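Local coordinates for pumilio homology domain family member 4 (Saccharomyces cerevisiae, PDB 3BWT), which binds mRNA through its Pumilio homology domain, a curved array of eight helical repeats, and takes part in the regulation of gene expression, at residues 186-200 against 224-236. Residues are numbered along the deposited sequence; the frame is centred on the assembly and turned at random.
Sequences DNLCDKLLALVDKLT and YTHKIVHLLKPRA
Tyr224 lays its ring over Cys189 where successive Pumilio repeats stack in the PUM-HD, an all-helical superhelix; the axes of helices 186-193 and 224-232 run parallel, 11.2 Å apart. Cys189 CB sits over the centre of one ring face, 3.3 Å from the centroid, and SG follows over the same face as a sulfur-aromatic contact. At the ring's edge, Tyr224 OH donates to Asp190 OD1 at 2.7 Å, meeting it from above the carboxylate plane, while Asp186 comes up to the rim beside CE2. A phenylalanine in place of Tyr224 would probably leave Asp190 OD1 without its hydroxyl donor. Knobs-into-holes packing follows, with Leu193 seated among Tyr224, Lys227, Ile228 and Leu231. With CG anti to the backbone N (chi1 -171°), it sends CD1 to Ile228 CG1 at 3.9 Å and CD2 against the aliphatic stem of extended Lys227. Val196 continues this apolar seam: CG1 meets Leu231 CD1 at 3.7 Å and also touches Leu232 CD2. Val248 of helix 245-253 touches both Leu232 and Thr200 on the buried side. The solvent side is looser. Leu231 and Lys227 are exposed there, and exposed Asp197 reaches Arg235 only through a long salt bridge, OD1 to NH2 3.7 Å, with carboxylate and guanidinium planes turned 64° apart; the stronger partner of Arg235 is Glu238, bridged through NH1. Alongside Leu232 CD2, Thr200 OG1 donates back to Val196 O at 2.5 Å, reaching this carbonyl from the face opposite Thr200 N.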
ATOM      1  N   ASP A 186     -13.336   8.259   6.681  1.00 22.65           N
ATOM      2  CA  ASP A 186     -14.228   7.926   7.784  1.00 24.51           C
ATOM      3  C   ASP A 186     -15.212   6.832   7.377  1.00 24.00           C
ATOM      4  O   ASP A 186     -15.344   5.820   8.061  1.00 22.78           O
ATOM      5  CB  ASP A 186     -14.981   9.166   8.268  1.00 26.73           C
ATOM      6  CG  ASP A 186     -14.186   9.982   9.281  1.00 29.41           C
ATOM      7  OD1 ASP A 186     -12.990   9.689   9.501  1.00 25.62           O
ATOM      8  OD2 ASP A 186     -14.766  10.927   9.859  1.00 42.20           O
ATOM      9  N   ASN A 187     -15.901   7.026   6.259  1.00 24.45           N
ATOM     10  CA  ASN A 187     -16.837   6.007   5.800  1.00 27.78           C
ATOM     11  C   ASN A 187     -16.144   4.662   5.598  1.00 26.35           C
ATOM     12  O   ASN A 187     -16.726   3.610   5.856  1.00 29.52           O
ATOM     13  CB  ASN A 187     -17.571   6.454   4.538  1.00 30.03           C
ATOM     14  CG  ASN A 187     -18.634   7.505   4.823  1.00 44.12           C
ATOM     15  OD1 ASN A 187     -19.138   7.608   5.943  1.00 39.95           O
ATOM     16  ND2 ASN A 187     -18.980   8.290   3.808  1.00 54.93           N
ATOM     17  N   LEU A 188     -14.887   4.709   5.167  1.00 23.04           N
ATOM     18  CA  LEU A 188     -14.098   3.502   4.962  1.00 25.56           C
ATOM     19  C   LEU A 188     -13.705   2.856   6.292  1.00 26.17           C
ATOM     20  O   LEU A 188     -13.833   1.643   6.467  1.00 26.63           O
ATOM     21  CB  LEU A 188     -12.848   3.823   4.135  1.00 33.31           C
ATOM     22  CG  LEU A 188     -11.831   2.705   3.885  1.00 25.93           C
ATOM     23  CD1 LEU A 188     -12.513   1.460   3.379  1.00 18.63           C
ATOM     24  CD2 LEU A 188     -10.778   3.178   2.902  1.00 23.37           C
ATOM     25  N   CYS A 189     -13.233   3.665   7.231  1.00 20.48           N
ATOM     26  CA  CYS A 189     -12.826   3.142   8.525  1.00 20.46           C
ATOM     27  C   CYS A 189     -14.002   2.580   9.308  1.00 24.29           C
ATOM     28  O   CYS A 189     -13.852   1.600  10.044  1.00 22.13           O
ATOM     29  CB  CYS A 189     -12.092   4.203   9.331  1.00 20.64           C
ATOM     30  SG  CYS A 189     -10.474   4.610   8.657  1.00 22.62           S
ATOM     31  N   ASP A 190     -15.172   3.191   9.144  1.00 25.31           N
ATOM     32  CA  ASP A 190     -16.392   2.648   9.729  1.00 23.54           C
ATOM     33  C   ASP A 190     -16.578   1.190   9.295  1.00 30.41           C
ATOM     34  O   ASP A 190     -16.757   0.299  10.133  1.00 37.41           O
ATOM     35  CB  ASP A 190     -17.602   3.472   9.308  1.00 24.12           C
ATOM     36  CG  ASP A 190     -17.675   4.819  10.010  1.00 27.80           C
ATOM     37  OD1 ASP A 190     -16.890   5.062  10.954  1.00 26.13           O
ATOM     38  OD2 ASP A 190     -18.529   5.639   9.607  1.00 28.47           O
ATOM     39  N   LYS A 191     -16.522   0.947   7.988  1.00 23.57           N
ATOM     40  CA  LYS A 191     -16.658  -0.408   7.459  1.00 25.31           C
ATOM     41  C   LYS A 191     -15.578  -1.348   8.001  1.00 28.21           C
ATOM     42  O   LYS A 191     -15.868  -2.468   8.457  1.00 22.60           O
ATOM     43  CB  LYS A 191     -16.639  -0.391   5.933  1.00 25.88           C
ATOM     44  CG  LYS A 191     -17.671   0.559   5.335  1.00 32.99           C
ATOM     45  CD  LYS A 191     -18.208   0.049   4.015  1.00 46.38           C
ATOM     46  CE  LYS A 191     -19.466   0.799   3.612  1.00 58.39           C
ATOM     47  NZ  LYS A 191     -20.353  -0.048   2.755  1.00 64.90           N
ATOM     48  N   LEU A 192     -14.335  -0.879   7.958  1.00 25.53           N
ATOM     49  CA  LEU A 192     -13.205  -1.633   8.484  1.00 23.56           C
ATOM     50  C   LEU A 192     -13.377  -1.954   9.968  1.00 25.64           C
ATOM     51  O   LEU A 192     -13.048  -3.057  10.419  1.00 21.62           O
ATOM     52  CB  LEU A 192     -11.910  -0.854   8.267  1.00 20.12           C
ATOM     53  CG  LEU A 192     -11.555  -0.585   6.807  1.00 19.92           C
ATOM     54  CD1 LEU A 192     -10.404   0.390   6.711  1.00 19.54           C
ATOM     55  CD2 LEU A 192     -11.219  -1.880   6.102  1.00 22.50           C
ATOM     56  N   LEU A 193     -13.893  -0.983  10.723  1.00 25.96           N
ATOM     57  CA  LEU A 193     -14.059  -1.124  12.172  1.00 22.48           C
ATOM     58  C   LEU A 193     -15.111  -2.171  12.506  1.00 21.01           C
ATOM     59  O   LEU A 193     -15.022  -2.873  13.508  1.00 20.32           O
ATOM     60  CB  LEU A 193     -14.434   0.220  12.792  1.00 26.01           C
ATOM     61  CG  LEU A 193     -14.430   0.295  14.315  1.00 24.95           C
ATOM     62  CD1 LEU A 193     -13.000   0.295  14.857  1.00 21.54           C
ATOM     63  CD2 LEU A 193     -15.203   1.530  14.772  1.00 37.71           C
ATOM     64  N   ALA A 194     -16.113  -2.275  11.648  1.00 26.62           N
ATOM     65  CA  ALA A 194     -17.097  -3.335  11.772  1.00 22.47           C
ATOM     66  C   ALA A 194     -16.468  -4.714  11.542  1.00 20.85           C
ATOM     67  O   ALA A 194     -17.091  -5.736  11.813  1.00 23.00           O
ATOM     68  CB  ALA A 194     -18.228  -3.099  10.794  1.00 20.37           C
ATOM     69  N   LEU A 195     -15.236  -4.743  11.046  1.00 19.86           N
ATOM     70  CA  LEU A 195     -14.588  -6.002  10.687  1.00 20.16           C
ATOM     71  C   LEU A 195     -13.269  -6.190  11.426  1.00 25.51           C
ATOM     72  O   LEU A 195     -12.472  -7.067  11.074  1.00 28.07           O
ATOM     73  CB  LEU A 195     -14.329  -6.064   9.181  1.00 19.04           C
ATOM     74  CG  LEU A 195     -15.541  -6.021   8.250  1.00 20.38           C
ATOM     75  CD1 LEU A 195     -15.145  -5.673   6.808  1.00 17.20           C
ATOM     76  CD2 LEU A 195     -16.301  -7.337   8.326  1.00 18.30           C
ATOM     77  N   VAL A 196     -13.039  -5.373  12.449  1.00 19.22           N
ATOM     78  CA  VAL A 196     -11.748  -5.377  13.128  1.00 23.05           C
ATOM     79  C   VAL A 196     -11.345  -6.743  13.701  1.00 21.11           C
ATOM     80  O   VAL A 196     -10.159  -7.080  13.735  1.00 19.94           O
ATOM     81  CB  VAL A 196     -11.658  -4.275  14.215  1.00 25.46           C
ATOM     82  CG1 VAL A 196     -12.270  -4.756  15.529  1.00 19.93           C
ATOM     83  CG2 VAL A 196     -10.213  -3.862  14.408  1.00 19.01           C
ATOM     84  N   ASP A 197     -12.323  -7.528  14.142  1.00 22.85           N
ATOM     85  CA  ASP A 197     -12.027  -8.863  14.658  1.00 27.42           C
ATOM     86  C   ASP A 197     -11.320  -9.720  13.590  1.00 26.71           C
ATOM     87  O   ASP A 197     -10.199 -10.201  13.797  1.00 24.40           O
ATOM     88  CB  ASP A 197     -13.305  -9.554  15.145  1.00 27.16           C
ATOM     89  CG  ASP A 197     -13.797  -9.023  16.493  1.00 37.65           C
ATOM     90  OD1 ASP A 197     -13.248  -8.021  16.997  1.00 36.34           O
ATOM     91  OD2 ASP A 197     -14.744  -9.619  17.054  1.00 43.86           O
ATOM     92  N   LYS A 198     -11.979  -9.884  12.445  1.00 23.03           N
ATOM     93  CA  LYS A 198     -11.448 -10.668  11.330  1.00 24.13           C
ATOM     94  C   LYS A 198     -10.094 -10.162  10.836  1.00 22.08           C
ATOM     95  O   LYS A 198      -9.160 -10.943  10.646  1.00 20.11           O
ATOM     96  CB  LYS A 198     -12.441 -10.675  10.159  1.00 33.64           C
ATOM     97  CG  LYS A 198     -13.713 -11.474  10.418  1.00 62.50           C
ATOM     98  CD  LYS A 198     -14.202 -12.188   9.155  1.00 61.42           C
ATOM     99  CE  LYS A 198     -15.265 -13.228   9.492  1.00 73.81           C
ATOM    100  NZ  LYS A 198     -15.376 -14.287   8.449  1.00 81.19           N
ATOM    101  N   LEU A 199     -10.006  -8.856  10.610  1.00 20.66           N
ATOM    102  CA  LEU A 199      -8.809  -8.238  10.050  1.00 19.79           C
ATOM    103  C   LEU A 199      -7.576  -8.426  10.921  1.00 17.65           C
ATOM    104  O   LEU A 199      -6.473  -8.595  10.430  1.00 17.40           O
ATOM    105  CB  LEU A 199      -9.046  -6.743   9.850  1.00 20.62           C
ATOM    106  CG  LEU A 199     -10.190  -6.322   8.943  1.00 18.54           C
ATOM    107  CD1 LEU A 199     -10.282  -4.824   8.951  1.00 21.31           C
ATOM    108  CD2 LEU A 199      -9.943  -6.833   7.548  1.00 19.40           C
ATOM    109  N   THR A 200      -7.776  -8.371  12.226  1.00 19.38           N
ATOM    110  CA  THR A 200      -6.675  -8.399  13.177  1.00 22.39           C
ATOM    111  C   THR A 200      -5.918  -9.728  13.095  1.00 19.69           C
ATOM    112  O   THR A 200      -4.694  -9.765  13.199  1.00 19.17           O
ATOM    113  CB  THR A 200      -7.203  -8.121  14.615  1.00 23.09           C
ATOM    114  OG1 THR A 200      -7.812  -6.822  14.647  1.00 20.40           O
ATOM    115  CG2 THR A 200      -6.083  -8.192  15.662  1.00 18.55           C
ATOM    116  N   TYR A 224     -10.384   6.626  15.329  1.00 24.41           N
ATOM    117  CA  TYR A 224     -10.548   5.186  15.142  1.00 21.35           C
ATOM    118  C   TYR A 224      -9.549   4.399  15.981  1.00 27.49           C
ATOM    119  O   TYR A 224      -9.807   3.256  16.361  1.00 25.07           O
ATOM    120  CB  TYR A 224     -10.477   4.804  13.660  1.00 19.67           C
ATOM    121  CG  TYR A 224     -11.644   5.345  12.861  1.00 22.70           C
ATOM    122  CD1 TYR A 224     -12.880   4.705  12.878  1.00 19.64           C
ATOM    123  CD2 TYR A 224     -11.518   6.518  12.112  1.00 20.41           C
ATOM    124  CE1 TYR A 224     -13.955   5.212  12.163  1.00 21.32           C
ATOM    125  CE2 TYR A 224     -12.579   7.027  11.393  1.00 19.46           C
ATOM    126  CZ  TYR A 224     -13.797   6.373  11.422  1.00 24.05           C
ATOM    127  OH  TYR A 224     -14.858   6.886  10.709  1.00 24.84           O
ATOM    128  N   THR A 225      -8.415   5.019  16.287  1.00 19.95           N
ATOM    129  CA  THR A 225      -7.458   4.400  17.175  1.00 20.02           C
ATOM    130  C   THR A 225      -8.170   4.002  18.463  1.00 23.24           C
ATOM    131  O   THR A 225      -8.083   2.864  18.912  1.00 24.32           O
ATOM    132  CB  THR A 225      -6.299   5.362  17.488  1.00 23.11           C
ATOM    133  OG1 THR A 225      -5.539   5.598  16.294  1.00 23.87           O
ATOM    134  CG2 THR A 225      -5.388   4.778  18.549  1.00 19.73           C
ATOM    135  N   HIS A 226      -8.892   4.944  19.054  1.00 28.31           N
ATOM    136  CA  HIS A 226      -9.577   4.680  20.312  1.00 25.76           C
ATOM    137  C   HIS A 226     -10.647   3.611  20.149  1.00 25.23           C
ATOM    138  O   HIS A 226     -10.820   2.758  21.018  1.00 27.34           O
ATOM    139  CB  HIS A 226     -10.175   5.963  20.899  1.00 20.68           C
ATOM    140  CG  HIS A 226      -9.151   6.925  21.418  1.00 25.79           C
ATOM    141  ND1 HIS A 226      -9.011   8.204  20.923  1.00 26.32           N
ATOM    142  CD2 HIS A 226      -8.211   6.791  22.387  1.00 23.43           C
ATOM    143  CE1 HIS A 226      -8.033   8.819  21.567  1.00 26.44           C
ATOM    144  NE2 HIS A 226      -7.529   7.983  22.459  1.00 24.25           N
ATOM    145  N   LYS A 227     -11.364   3.647  19.033  1.00 25.34           N
ATOM    146  CA  LYS A 227     -12.422   2.665  18.808  1.00 29.17           C
ATOM    147  C   LYS A 227     -11.867   1.242  18.605  1.00 27.02           C
ATOM    148  O   LYS A 227     -12.463   0.259  19.059  1.00 24.60           O
ATOM    149  CB  LYS A 227     -13.314   3.098  17.647  1.00 25.14           C
ATOM    150  CG  LYS A 227     -14.130   4.355  17.946  1.00 24.20           C
ATOM    151  CD  LYS A 227     -15.016   4.738  16.759  1.00 31.69           C
ATOM    152  CE  LYS A 227     -15.834   6.003  17.024  1.00 22.79           C
ATOM    153  NZ  LYS A 227     -16.689   6.395  15.881  1.00 20.53           N
ATOM    154  N   ILE A 228     -10.715   1.143  17.945  1.00 24.13           N
ATOM    155  CA  ILE A 228     -10.028  -0.131  17.774  1.00 22.12           C
ATOM    156  C   ILE A 228      -9.564  -0.665  19.119  1.00 28.33           C
ATOM    157  O   ILE A 228      -9.848  -1.808  19.476  1.00 29.54           O
ATOM    158  CB  ILE A 228      -8.787   0.003  16.876  1.00 21.36           C
ATOM    159  CG1 ILE A 228      -9.184   0.341  15.441  1.00 19.02           C
ATOM    160  CG2 ILE A 228      -7.968  -1.274  16.908  1.00 18.55           C
ATOM    161  CD1 ILE A 228      -8.013   0.743  14.596  1.00 17.99           C
ATOM    162  N   VAL A 229      -8.833   0.162  19.858  1.00 26.88           N
ATOM    163  CA  VAL A 229      -8.338  -0.245  21.162  1.00 27.40           C
ATOM    164  C   VAL A 229      -9.481  -0.763  22.022  1.00 28.21           C
ATOM    165  O   VAL A 229      -9.374  -1.825  22.639  1.00 36.16           O
ATOM    166  CB  VAL A 229      -7.620   0.895  21.879  1.00 26.11           C
ATOM    167  CG1 VAL A 229      -7.223   0.467  23.279  1.00 22.62           C
ATOM    168  CG2 VAL A 229      -6.389   1.302  21.088  1.00 32.84           C
ATOM    169  N   HIS A 230     -10.582  -0.023  22.037  1.00 23.88           N
ATOM    170  CA  HIS A 230     -11.757  -0.436  22.792  1.00 24.13           C
ATOM    171  C   HIS A 230     -12.251  -1.843  22.438  1.00 25.22           C
ATOM    172  O   HIS A 230     -12.746  -2.564  23.298  1.00 26.30           O
ATOM    173  CB  HIS A 230     -12.893   0.574  22.627  1.00 24.83           C
ATOM    174  CG  HIS A 230     -14.162   0.154  23.302  1.00 36.25           C
ATOM    175  ND1 HIS A 230     -14.346   0.244  24.666  1.00 32.18           N
ATOM    176  CD2 HIS A 230     -15.303  -0.377  22.802  1.00 40.19           C
ATOM    177  CE1 HIS A 230     -15.545  -0.212  24.976  1.00 31.85           C
ATOM    178  NE2 HIS A 230     -16.147  -0.595  23.864  1.00 36.38           N
ATOM    179  N   LEU A 231     -12.129  -2.230  21.174  1.00 30.96           N
ATOM    180  CA  LEU A 231     -12.626  -3.536  20.731  1.00 29.85           C
ATOM    181  C   LEU A 231     -11.643  -4.677  20.980  1.00 27.71           C
ATOM    182  O   LEU A 231     -12.056  -5.800  21.253  1.00 41.51           O
ATOM    183  CB  LEU A 231     -13.023  -3.501  19.249  1.00 28.27           C
ATOM    184  CG  LEU A 231     -14.329  -2.777  18.915  1.00 27.72           C
ATOM    185  CD1 LEU A 231     -14.429  -2.434  17.434  1.00 24.03           C
ATOM    186  CD2 LEU A 231     -15.507  -3.617  19.349  1.00 31.39           C
ATOM    187  N   LEU A 232     -10.347  -4.390  20.900  1.00 27.75           N
ATOM    188  CA  LEU A 232      -9.337  -5.444  20.992  1.00 32.01           C
ATOM    189  C   LEU A 232      -8.714  -5.607  22.375  1.00 27.91           C
ATOM    190  O   LEU A 232      -8.175  -6.667  22.688  1.00 25.16           O
ATOM    191  CB  LEU A 232      -8.219  -5.213  19.977  1.00 25.67           C
ATOM    192  CG  LEU A 232      -8.576  -4.908  18.529  1.00 21.77           C
ATOM    193  CD1 LEU A 232      -7.289  -4.746  17.749  1.00 22.35           C
ATOM    194  CD2 LEU A 232      -9.441  -5.996  17.930  1.00 19.76           C
ATOM    195  N   LYS A 233      -8.758  -4.556  23.188  1.00 31.50           N
ATOM    196  CA  LYS A 233      -8.148  -4.612  24.517  1.00 33.00           C
ATOM    197  C   LYS A 233      -8.612  -5.827  25.330  1.00 32.51           C
ATOM    198  O   LYS A 233      -7.797  -6.500  25.951  1.00 33.13           O
ATOM    199  CB  LYS A 233      -8.381  -3.313  25.296  1.00 27.52           C
ATOM    200  CG  LYS A 233      -7.601  -3.236  26.600  1.00 34.99           C
ATOM    201  CD  LYS A 233      -7.382  -1.790  27.053  1.00 41.93           C
ATOM    202  CE  LYS A 233      -8.690  -1.093  27.423  1.00 37.54           C
ATOM    203  NZ  LYS A 233      -9.137  -1.411  28.810  1.00 32.83           N
ATOM    204  N   PRO A 234      -9.924  -6.111  25.326  1.00 31.69           N
ATOM    205  CA  PRO A 234     -10.462  -7.252  26.076  1.00 25.82           C
ATOM    206  C   PRO A 234      -9.887  -8.609  25.658  1.00 34.06           C
ATOM    207  O   PRO A 234     -10.250  -9.641  26.230  1.00 33.55           O
ATOM    208  CB  PRO A 234     -11.955  -7.194  25.756  1.00 24.62           C
ATOM    209  CG  PRO A 234     -12.216  -5.751  25.508  1.00 32.76           C
ATOM    210  CD  PRO A 234     -11.000  -5.255  24.792  1.00 34.46           C
ATOM    211  N   ARG A 235      -9.001  -8.612  24.672  1.00 29.71           N
ATOM    212  CA  ARG A 235      -8.442  -9.860  24.178  1.00 26.38           C
ATOM    213  C   ARG A 235      -6.933  -9.727  24.103  1.00 27.17           C
ATOM    214  O   ARG A 235      -6.260 -10.483  23.396  1.00 28.74           O
ATOM    215  CB  ARG A 235      -9.035 -10.212  22.809  1.00 29.88           C
ATOM    216  CG  ARG A 235     -10.542  -9.966  22.725  1.00 29.98           C
ATOM    217  CD  ARG A 235     -11.252 -10.903  21.752  1.00 30.53           C
ATOM    218  NE  ARG A 235     -11.241 -10.411  20.379  1.00 44.33           N
ATOM    219  CZ  ARG A 235     -10.766 -11.097  19.346  1.00 51.42           C
ATOM    220  NH1 ARG A 235     -10.276 -12.320  19.527  1.00 34.11           N
ATOM    221  NH2 ARG A 235     -10.793 -10.567  18.127  1.00 48.33           N
ATOM    222  N   ALA A 236      -6.412  -8.769  24.860  1.00 22.86           N
ATOM    223  CA  ALA A 236      -5.004  -8.398  24.791  1.00 25.89           C
ATOM    224  C   ALA A 236      -4.069  -9.604  24.796  1.00 25.09           C
ATOM    225  O   ALA A 236      -3.159  -9.700  23.973  1.00 23.00           O
ATOM    226  CB  ALA A 236      -4.653  -7.444  25.922  1.00 26.54           C
TER
HETATM  227  O   HOH W   1     -16.247   9.628  12.376  1.00 27.81           O